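Local coordinates for halocarboxylic acid dehalogenase DehI (Pseudomonas putida, PDB 3BJX), which probably hydrolyses the carbon-halogen bond of haloalkanoic acids, acting as a group I alpha-haloacid dehalogenase, at residues 117-122 / 297-302. Residues are numbered along the deposited sequence; the frame is centred on the assembly and turned at random.
Sequences KVRRVL and CLDGAE
Arg119, on helix 112-143, and Asp299, at the C-terminal end of helix 267-299, form a bidentate, side-on salt bridge that ties together two long helices of this all-helical dehalogenase fold. Arg119 NE gives a nearly straight bond (165°) to Asp299 OD2 at 3.1 Å, while Arg119 NH2 reaches Asp299 OD1 at 2.8 Å. Each oxygen receives its N-H through the syn lone pair, and the carboxylate lies at the edge of the guanidinium, in its plane, with the two planes only 15° apart. Arginine suits the place because its side chain can span the gap between the helices: it leaves the backbone extended, with CG anti to the backbone N (chi1 176°), and then bends at chi3 (-69°) to present its NE edge. The remaining nitrogen, NH1, forms a salt bridge with Glu116, one turn back, and Tyr123 OH hydrogen-bonds Asp299 OD2; these second partners are likely to limit the rotation of both groups. A second positive charge, Lys102, lies close to NH2, so the two carboxylates probably ease a local crowding of charge. A methionine in place of Arg119 would probably leave Asp299 without its charged mate and its carboxylate freer to turn. Leucine suits its place at Leu298 because its branched apolar end can serve two neighbours. Its CD2 methyl touches the buried Leu122, whose CD1 lies 4.2 Å from Leu298 CD2, and also lies over one face of the guanidinium, 3.9 Å from Arg119 NH2.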
loop_
_atom_site.group_PDB
_atom_site.type_symbol
_atom_site.label_atom_id
_atom_site.label_comp_id
_atom_site.label_asym_id
_atom_site.label_seq_id
_atom_site.Cartn_x
_atom_site.Cartn_y
_atom_site.Cartn_z
ATOM N N LYS A 117 16.798 11.373 26.726
ATOM C CA LYS A 117 17.385 10.743 25.564
ATOM C C LYS A 117 16.324 10.131 24.664
ATOM O O LYS A 117 16.426 10.244 23.452
ATOM C CB LYS A 117 18.427 9.715 25.985
ATOM C CG LYS A 117 19.591 10.300 26.770
ATOM C CD LYS A 117 20.013 11.596 26.149
ATOM C CE LYS A 117 21.280 12.101 26.756
ATOM N NZ LYS A 117 21.813 13.175 25.872
ATOM N N VAL A 118 15.307 9.498 25.262
ATOM C CA VAL A 118 14.151 8.935 24.529
ATOM C C VAL A 118 13.409 10.093 23.835
ATOM O O VAL A 118 13.265 10.102 22.618
ATOM C CB VAL A 118 13.215 8.116 25.495
ATOM C CG1 VAL A 118 11.868 7.756 24.852
ATOM C CG2 VAL A 118 13.945 6.852 26.054
ATOM N N ARG A 119 12.990 11.081 24.618
ATOM C CA ARG A 119 12.402 12.346 24.142
ATOM C C ARG A 119 13.126 13.020 22.950
ATOM O O ARG A 119 12.466 13.508 22.029
ATOM C CB ARG A 119 12.286 13.331 25.336
ATOM C CG ARG A 119 11.781 14.710 24.981
ATOM C CD ARG A 119 11.673 15.616 26.177
ATOM N NE ARG A 119 10.615 15.215 27.109
ATOM C CZ ARG A 119 10.839 14.754 28.339
ATOM N NH1 ARG A 119 12.079 14.632 28.790
ATOM N NH2 ARG A 119 9.829 14.412 29.124
ATOM N N ARG A 120 14.460 13.068 22.985
ATOM C CA ARG A 120 15.254 13.708 21.924
ATOM C C ARG A 120 15.021 13.005 20.597
ATOM O O ARG A 120 14.874 13.656 19.553
ATOM C CB ARG A 120 16.756 13.715 22.261
ATOM C CG ARG A 120 17.149 14.658 23.417
ATOM C CD ARG A 120 18.671 14.740 23.692
ATOM N NE ARG A 120 19.363 15.718 22.833
ATOM C CZ ARG A 120 20.287 15.407 21.920
ATOM N NH1 ARG A 120 20.639 14.132 21.724
ATOM N NH2 ARG A 120 20.864 16.362 21.189
ATOM N N VAL A 121 15.005 11.677 20.668
ATOM C CA VAL A 121 14.726 10.766 19.560
ATOM C C VAL A 121 13.282 10.918 19.088
ATOM O O VAL A 121 13.017 11.110 17.897
ATOM C CB VAL A 121 14.988 9.273 20.001
ATOM C CG1 VAL A 121 14.408 8.251 18.985
ATOM C CG2 VAL A 121 16.482 9.043 20.277
ATOM N N LEU A 122 12.340 10.844 20.025
ATOM C CA LEU A 122 10.937 11.007 19.672
ATOM C C LEU A 122 10.717 12.331 18.904
ATOM O O LEU A 122 10.025 12.346 17.874
ATOM C CB LEU A 122 10.033 10.885 20.909
ATOM C CG LEU A 122 9.886 9.538 21.645
ATOM C CD1 LEU A 122 9.168 9.737 22.989
ATOM C CD2 LEU A 122 9.153 8.508 20.806
ATOM N N CYS A 297 1.733 10.722 25.277
ATOM C CA CYS A 297 1.634 9.994 26.528
ATOM C C CYS A 297 2.746 10.403 27.450
ATOM O O CYS A 297 2.616 10.264 28.660
ATOM C CB CYS A 297 1.726 8.494 26.296
ATOM S SG CYS A 297 0.254 7.739 25.585
ATOM N N LEU A 298 3.839 10.916 26.877
ATOM C CA LEU A 298 4.991 11.355 27.656
ATOM C C LEU A 298 4.880 12.812 28.112
ATOM O O LEU A 298 5.035 13.091 29.301
ATOM C CB LEU A 298 6.297 11.139 26.888
ATOM C CG LEU A 298 7.588 11.299 27.710
ATOM C CD1 LEU A 298 7.725 10.178 28.730
ATOM C CD2 LEU A 298 8.841 11.387 26.820
ATOM N N ASP A 299 4.612 13.715 27.166
ATOM C CA ASP A 299 4.704 15.161 27.389
ATOM C C ASP A 299 3.384 15.927 27.228
ATOM O O ASP A 299 3.331 17.119 27.537
ATOM C CB ASP A 299 5.693 15.787 26.400
ATOM C CG ASP A 299 7.124 15.356 26.619
ATOM O OD1 ASP A 299 7.500 14.845 27.703
ATOM O OD2 ASP A 299 7.896 15.546 25.668
ATOM N N GLY A 300 2.347 15.282 26.692
ATOM C CA GLY A 300 1.087 15.967 26.424
ATOM C C GLY A 300 0.897 16.437 24.988
ATOM O O GLY A 300 1.795 16.308 24.148
ATOM N N ALA A 301 -0.277 17.003 24.724
ATOM C CA ALA A 301 -0.741 17.246 23.364
ATOM C C ALA A 301 -0.070 18.409 22.679
ATOM O O ALA A 301 0.031 18.424 21.455
ATOM C CB ALA A 301 -2.246 17.434 23.349
ATOM N N GLU A 302 0.349 19.407 23.447
ATOM C CA GLU A 302 0.945 20.593 22.848
ATOM C C GLU A 302 2.394 20.332 22.499
ATOM O O GLU A 302 2.855 20.697 21.414
ATOM C CB GLU A 302 0.824 21.808 23.757
ATOM C CG GLU A 302 1.257 23.059 23.041
ATOM C CD GLU A 302 1.259 24.287 23.916
ATOM O OE1 GLU A 302 0.263 25.049 23.861
ATOM O OE2 GLU A 302 2.260 24.491 24.641
#